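Local coordinates for protein putative phage endolysin (Salmonella enterica subsp. enterica serovar Typhimurium, PDB 4EVX) that probably acts as a phage-type lysozyme of glycosyl hydrolase family 24, hydrolysing the beta-1,4 glycosidic linkages of bacterial peptidoglycan, at residues His39-Thr42 against Pro43-Leu47; Asn78-Phe81 against Gln82-Leu86. One frame throughout, in Å; residues are numbered along the deposited sequence.

Contact 1. Residues His39-Thr42 against Pro43-Leu47; sequences HMLT and PDETL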
ATOM      1  N   HIS A  39      -3.582  -5.435  20.157  1.00 29.83           N
ATOM      2  CA  HIS A  39      -3.336  -4.150  20.829  1.00 26.98           C
ATOM      3  C   HIS A  39      -2.037  -4.124  21.658  1.00 32.08           C
ATOM      4  O   HIS A  39      -1.888  -4.935  22.581  1.00 30.39           O
ATOM      5  CB  HIS A  39      -4.474  -3.786  21.771  1.00 25.77           C
ATOM      6  CG  HIS A  39      -4.272  -2.469  22.491  1.00 27.60           C
ATOM      7  ND1 HIS A  39      -4.332  -1.224  21.802  1.00 27.93           N
ATOM      8  CD2 HIS A  39      -3.974  -2.232  23.786  1.00 29.12           C
ATOM      9  CE1 HIS A  39      -4.109  -0.300  22.732  1.00 29.68           C
ATOM     10  NE2 HIS A  39      -3.881  -0.843  23.929  1.00 29.99           N
HETATM   11  N   MSE A  40      -1.110  -3.205  21.358  0.55 29.90           N
HETATM   12  CA  MSE A  40       0.097  -3.148  22.177  0.55 29.03           C
HETATM   13  C   MSE A  40      -0.186  -2.356  23.467  0.55 31.55           C
HETATM   14  O   MSE A  40      -0.585  -1.214  23.425  0.55 30.12           O
HETATM   15  CB  MSE A  40       1.266  -2.558  21.406  0.55 31.04           C
HETATM   16  CG  MSE A  40       2.580  -2.954  22.046  0.55 38.34           C
HETATM   17 SE   MSE A  40       3.983  -1.917  21.367  0.55 45.36          SE
HETATM   18  CE  MSE A  40       3.995  -2.543  19.639  0.55 41.22           C
ATOM     19  N   LEU A  41       0.052  -2.974  24.614  1.00 30.24           N
ATOM     20  CA  LEU A  41      -0.185  -2.355  25.907  1.00 33.58           C
ATOM     21  C   LEU A  41       0.885  -1.278  26.173  1.00 37.49           C
ATOM     22  O   LEU A  41       1.984  -1.393  25.675  1.00 36.74           O
ATOM     23  CB  LEU A  41      -0.189  -3.435  27.001  1.00 35.54           C
ATOM     24  CG  LEU A  41      -1.409  -4.359  26.984  1.00 40.81           C
ATOM     25  CD1 LEU A  41      -1.155  -5.595  27.902  1.00 44.64           C
ATOM     26  CD2 LEU A  41      -2.666  -3.614  27.428  1.00 40.50           C
ATOM     27  N   THR A  42       0.565  -0.237  26.929  1.00 40.13           N
ATOM     28  CA  THR A  42       1.557   0.815  27.254  1.00 42.60           C
ATOM     29  C   THR A  42       2.539   0.248  28.285  1.00 49.71           C
ATOM     30  O   THR A  42       2.224  -0.761  28.907  1.00 46.51           O
ATOM     31  CB  THR A  42       0.855   2.080  27.760  1.00 52.66           C
ATOM     32  OG1 THR A  42       0.136   1.733  28.935  1.00 51.48           O
ATOM     33  CG2 THR A  42      -0.059   2.681  26.723  1.00 54.47           C
ATOM     34  N   PRO A  43       3.710   0.888  28.503  1.00 53.68           N
ATOM     35  CA  PRO A  43       4.700   0.328  29.447  1.00 56.72           C
ATOM     36  C   PRO A  43       4.221   0.011  30.876  1.00 62.20           C
ATOM     37  O   PRO A  43       4.603  -1.024  31.426  1.00 62.61           O
ATOM     38  CB  PRO A  43       5.768   1.426  29.505  1.00 60.84           C
ATOM     39  CG  PRO A  43       5.687   2.095  28.193  1.00 63.29           C
ATOM     40  CD  PRO A  43       4.230   2.109  27.854  1.00 56.46           C
ATOM     41  N   ASP A  44       3.424   0.887  31.477  1.00 59.98           N
ATOM     42  CA  ASP A  44       3.005   0.722  32.879  1.00 61.53           C
ATOM     43  C   ASP A  44       1.737  -0.106  33.075  1.00 60.94           C
ATOM     44  O   ASP A  44       1.358  -0.344  34.232  1.00 61.55           O
ATOM     45  CB  ASP A  44       2.756   2.111  33.509  1.00 66.61           C
ATOM     46  CG  ASP A  44       3.960   3.049  33.513  1.00 84.63           C
ATOM     47  OD1 ASP A  44       5.112   2.544  33.533  1.00 85.61           O
ATOM     48  OD2 ASP A  44       3.750   4.292  33.561  1.00 93.02           O
ATOM     49  N   GLU A  45       1.052  -0.517  31.998  1.00 52.27           N
ATOM     50  CA  GLU A  45      -0.222  -1.206  32.182  1.00 50.44           C
ATOM     51  C   GLU A  45      -0.103  -2.501  32.967  1.00 55.04           C
ATOM     52  O   GLU A  45       0.740  -3.356  32.693  1.00 54.62           O
ATOM     53  CB  GLU A  45      -0.968  -1.448  30.875  1.00 49.57           C
ATOM     54  CG  GLU A  45      -1.939  -0.313  30.673  1.00 53.01           C
ATOM     55  CD  GLU A  45      -2.640  -0.280  29.339  1.00 54.99           C
ATOM     56  OE1 GLU A  45      -1.953  -0.228  28.292  1.00 53.65           O
ATOM     57  OE2 GLU A  45      -3.891  -0.265  29.348  1.00 52.43           O
ATOM     58  N   THR A  46      -0.961  -2.621  33.961  1.00 50.77           N
ATOM     59  CA  THR A  46      -0.920  -3.739  34.880  1.00 51.47           C
ATOM     60  C   THR A  46      -1.837  -4.888  34.519  1.00 54.21           C
ATOM     61  O   THR A  46      -1.715  -5.940  35.141  1.00 56.50           O
ATOM     62  CB  THR A  46      -1.315  -3.231  36.252  1.00 59.98           C
ATOM     63  OG1 THR A  46      -2.669  -2.769  36.178  1.00 54.91           O
ATOM     64  CG2 THR A  46      -0.405  -2.124  36.732  1.00 64.47           C
ATOM     65  N   LEU A  47      -2.791  -4.703  33.606  1.00 48.61           N
ATOM     66  CA  LEU A  47      -3.748  -5.757  33.305  1.00 47.90           C
ATOM     67  C   LEU A  47      -3.084  -6.979  32.677  1.00 46.28           C
ATOM     68  O   LEU A  47      -2.054  -6.873  32.021  1.00 47.35           O
ATOM     69  CB  LEU A  47      -4.874  -5.249  32.379  1.00 48.62           C
ATOM     70  CG  LEU A  47      -4.452  -4.883  30.951  1.00 51.56           C
ATOM     71  CD1 LEU A  47      -4.428  -6.093  30.033  1.00 51.85           C
ATOM     72  CD2 LEU A  47      -5.350  -3.819  30.352  1.00 56.17           C
TER
HETATM   73  O   HOH W   1      -3.199   0.384  26.192  1.00 38.43           O
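Glu45 turns its carboxylate back onto Thr42, and one oxygen does the gripping. Glu45 OE1 takes the backbone N-H of Thr42 at 2.9 Å, N to OE1. This bond is nearly straight, at 167°, and it reaches the oxygen almost end-on to its C-O bond. The hydroxyl of the same threonine is the second donor, with Thr42 OG1 2.9 Å from Glu45 OE1. It comes from above the carboxylate plane. With chi1 at 61°, OG1 lies between the backbone N and the carbonyl carbon, near enough to its own N for both to meet one oxygen.

A water also donates to Glu45 OE1. It joins that oxygen to His39, lying in the ring plane 2.7 Å from His39 NE2. At its other nitrogen, His39 ND1 is hydrogen-bonded to Asp62, and the ring stacks on Phe58. The imidazole is therefore held at both nitrogens.

CB of Glu45 points toward Thr42, and the chain, with chi1 at an unusual -94°, runs extended beyond CG to bring the carboxylate there. Its path crosses the side chain of Leu41 at about a right angle, and Leu41 CD2 lies 3.6 Å from Glu45 OE1. The other methyl of Leu41 meets Leu47, CD1 to CD1 at 3.9 Å. Both leucines also rest on Ile35 of strand 34-35, so an apolar patch lies next to the polar cluster.

The backbone adds a weak bond from Glu45 N to Thr42 O, 3.3 Å long. It closes a type I beta turn, with Pro43 and Asp44 at the two middle positions. The whole is a beta turn clasped by the side chain of its last residue, leading out of the short antiparallel beta hairpin of this lysozyme-family chain.

Contact 2. Residues Asn78-Phe81 against Gln82-Leu86; sequences NDRF and QRETL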
ATOM      1  N   ASN A  78      -9.497  12.512   1.102  1.00 41.71           N
ATOM      2  CA  ASN A  78     -10.846  12.525   1.630  1.00 39.41           C
ATOM      3  C   ASN A  78     -11.630  11.231   1.326  1.00 40.77           C
ATOM      4  O   ASN A  78     -12.668  11.053   1.961  1.00 43.31           O
ATOM      5  CB  ASN A  78     -11.627  13.740   1.096  1.00 48.76           C
ATOM      6  CG  ASN A  78     -11.157  15.085   1.590  1.00 71.04           C
ATOM      7  OD1 ASN A  78     -11.210  16.077   0.843  1.00 72.99           O
ATOM      8  ND2 ASN A  78     -10.814  15.207   2.878  1.00 58.10           N
ATOM      9  N   ASP A  79     -11.155  10.332   0.423  1.00 32.42           N
ATOM     10  CA  ASP A  79     -11.914   9.130   0.047  1.00 29.89           C
ATOM     11  C   ASP A  79     -11.853   8.161   1.219  1.00 30.92           C
ATOM     12  O   ASP A  79     -10.780   7.640   1.493  1.00 28.29           O
ATOM     13  CB  ASP A  79     -11.336   8.544  -1.261  1.00 30.74           C
ATOM     14  CG  ASP A  79     -11.915   7.239  -1.766  1.00 39.34           C
ATOM     15  OD1 ASP A  79     -12.489   6.510  -0.973  1.00 39.86           O
ATOM     16  OD2 ASP A  79     -11.802   6.961  -3.002  1.00 43.87           O
ATOM     17  N   ARG A  80     -12.977   7.955   1.938  1.00 27.63           N
ATOM     18  CA  ARG A  80     -12.980   7.105   3.119  1.00 25.25           C
ATOM     19  C   ARG A  80     -12.632   5.663   2.802  1.00 23.50           C
ATOM     20  O   ARG A  80     -12.134   4.955   3.675  1.00 24.98           O
ATOM     21  CB  ARG A  80     -14.308   7.181   3.888  1.00 31.93           C
ATOM     22  CG  ARG A  80     -14.464   8.564   4.529  1.00 42.73           C
ATOM     23  CD  ARG A  80     -15.760   8.700   5.283  1.00 44.79           C
ATOM     24  NE  ARG A  80     -15.858   7.709   6.356  1.00 48.23           N
ATOM     25  CZ  ARG A  80     -16.983   7.318   6.952  1.00 67.89           C
ATOM     26  NH1 ARG A  80     -18.153   7.849   6.602  1.00 63.40           N
ATOM     27  NH2 ARG A  80     -16.953   6.372   7.883  1.00 51.10           N
ATOM     28  N   PHE A  81     -12.906   5.209   1.589  1.00 23.28           N
ATOM     29  CA  PHE A  81     -12.522   3.852   1.206  1.00 22.36           C
ATOM     30  C   PHE A  81     -11.012   3.701   1.214  1.00 22.46           C
ATOM     31  O   PHE A  81     -10.467   2.718   1.765  1.00 23.57           O
ATOM     32  CB  PHE A  81     -13.102   3.528  -0.181  1.00 23.34           C
ATOM     33  CG  PHE A  81     -12.917   2.127  -0.753  1.00 23.44           C
ATOM     34  CD1 PHE A  81     -12.650   1.028   0.072  1.00 24.87           C
ATOM     35  CD2 PHE A  81     -13.169   1.879  -2.086  1.00 25.14           C
ATOM     36  CE1 PHE A  81     -12.483  -0.245  -0.476  1.00 24.91           C
ATOM     37  CE2 PHE A  81     -13.063   0.605  -2.615  1.00 27.33           C
ATOM     38  CZ  PHE A  81     -12.734  -0.458  -1.800  1.00 24.55           C
ATOM     39  N   GLN A  82     -10.346   4.644   0.575  1.00 25.00           N
ATOM     40  CA  GLN A  82      -8.873   4.618   0.552  1.00 24.01           C
ATOM     41  C   GLN A  82      -8.297   4.803   1.979  1.00 24.08           C
ATOM     42  O   GLN A  82      -7.317   4.138   2.301  1.00 24.21           O
ATOM     43  CB  GLN A  82      -8.347   5.674  -0.364  1.00 25.04           C
ATOM     44  CG  GLN A  82      -8.622   5.404  -1.862  1.00 31.28           C
ATOM     45  CD  GLN A  82      -8.246   6.545  -2.765  1.00 39.94           C
ATOM     46  OE1 GLN A  82      -7.753   7.602  -2.342  1.00 41.57           O
ATOM     47  NE2 GLN A  82      -8.673   6.472  -4.001  1.00 40.40           N
ATOM     48  N   ARG A  83      -8.890   5.637   2.862  1.00 21.54           N
ATOM     49  CA  ARG A  83      -8.430   5.715   4.238  1.00 21.46           C
ATOM     50  C   ARG A  83      -8.560   4.346   4.936  1.00 23.93           C
ATOM     51  O   ARG A  83      -7.634   3.851   5.580  1.00 25.28           O
ATOM     52  CB  ARG A  83      -9.229   6.772   5.030  1.00 24.95           C
ATOM     53  CG  ARG A  83      -9.046   8.198   4.520  1.00 36.47           C
ATOM     54  CD  ARG A  83     -10.054   9.112   5.222  1.00 39.60           C
ATOM     55  NE  ARG A  83      -9.543   9.554   6.505  1.00 41.16           N
ATOM     56  CZ  ARG A  83      -8.661  10.533   6.657  1.00 67.67           C
ATOM     57  NH1 ARG A  83      -8.230  10.857   7.857  1.00 52.40           N
ATOM     58  NH2 ARG A  83      -8.194  11.194   5.599  1.00 64.26           N
ATOM     59  N   GLU A  84      -9.714   3.699   4.794  1.00 20.68           N
ATOM     60  CA  GLU A  84      -9.939   2.423   5.451  1.00 19.40           C
ATOM     61  C   GLU A  84      -8.996   1.346   4.885  1.00 21.78           C
ATOM     62  O   GLU A  84      -8.492   0.494   5.667  1.00 21.82           O
ATOM     63  CB  GLU A  84     -11.393   1.995   5.374  1.00 20.04           C
ATOM     64  CG  GLU A  84     -12.266   2.826   6.265  1.00 21.89           C
ATOM     65  CD  GLU A  84     -13.639   2.288   6.601  1.00 25.57           C
ATOM     66  OE1 GLU A  84     -14.034   1.242   6.039  1.00 24.60           O
ATOM     67  OE2 GLU A  84     -14.319   2.925   7.451  1.00 24.30           O
ATOM     68  N   THR A  85      -8.787   1.318   3.586  1.00 19.92           N
ATOM     69  CA  THR A  85      -7.888   0.295   3.041  1.00 20.11           C
ATOM     70  C   THR A  85      -6.442   0.503   3.468  1.00 22.08           C
ATOM     71  O   THR A  85      -5.721  -0.474   3.764  1.00 22.12           O
ATOM     72  CB  THR A  85      -7.965   0.198   1.537  1.00 21.42           C
ATOM     73  OG1 THR A  85      -7.542   1.387   0.884  1.00 24.80           O
ATOM     74  CG2 THR A  85      -9.349  -0.290   1.053  1.00 25.62           C
ATOM     75  N   LEU A  86      -6.027   1.730   3.560  1.00 20.78           N
ATOM     76  CA  LEU A  86      -4.672   2.033   4.034  1.00 20.99           C
ATOM     77  C   LEU A  86      -4.527   1.628   5.491  1.00 24.48           C
ATOM     78  O   LEU A  86      -3.543   1.000   5.870  1.00 23.01           O
ATOM     79  CB  LEU A  86      -4.282   3.495   3.873  1.00 21.84           C
ATOM     80  CG  LEU A  86      -3.905   3.946   2.490  1.00 29.68           C
ATOM     81  CD1 LEU A  86      -3.852   5.441   2.448  1.00 32.17           C
ATOM     82  CD2 LEU A  86      -2.530   3.365   2.106  1.00 29.95           C
TER
HETATM   83  O   HOH W   2     -14.069   5.470   7.884  1.00 34.78           O
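Asp79 caps the start of helix 80-94 by accepting from the backbone of Gln82. Its OD1 takes that N-H, with Asp79 OD1 to Gln82 N at 3.2 Å, and the donor stands well above the carboxylate plane. A weak, bent bond from Phe81 N, 2.9 Å from Asp79 OD1, adds to this N-cap. The carboxylate swings over the helix start because CG is anti to the backbone N (chi1 176°).

Gln82 lays its amide against this carboxylate. The two planes are stacked and only 24° apart, with Asp79 OD2 3.3 Å from Gln82 NE2 at an angle too poor for a hydrogen bond. Both groups have their main polar partners on the third subunit: Asp79 OD2 forms a salt bridge with Arg97 there, and Gln82 NE2 donates to Ser92 O.

The regular helix bonds follow. Arg83 N reaches Asp79 O at 3.1 Å, and Thr85 N reaches Phe81 O at 2.8 Å. On the Phe81 side, Thr85 CG2 touches ring atom CE1 of Phe81 at 3.5 Å, in an oblique approach.

Arg80 and Glu84 are linked through water. Arg80 NH2 donates to it, and it donates to Glu84 OE2, while the charged atoms themselves stay 4.4 Å apart, NH2 to OE2. Glu84 OE1 is held by Ser8 and by Trp18 of the third subunit, and Arg83 NE forms a salt bridge with Asp67 OD2.

A negative charge on Asp79 would probably be favoured both by the helix start and by Arg97 of the third subunit, so the cap belongs to the subunit interface as well as to the helix.

Contact 1 is a surface contact where strand 39-40 runs out into a loop, and contact 2 is a partly buried helix start. They lie on opposite sides of the chain's centre, their own centres 29 Å apart. In both, a carboxylate accepts from the backbone close by in sequence. In contact 1 the acid follows its donors, one N-H and a hydroxyl, and clasps a turn; in contact 2 it precedes two N-H groups, one bound weakly, and caps a helix. Their surroundings also differ. The polar ends at 39-47 are met largely within the chain, whereas those at 78-86 rely heavily on the third subunit. Helix 52-73 supplies Asp62 to contact 1 and Asp67 to contact 2.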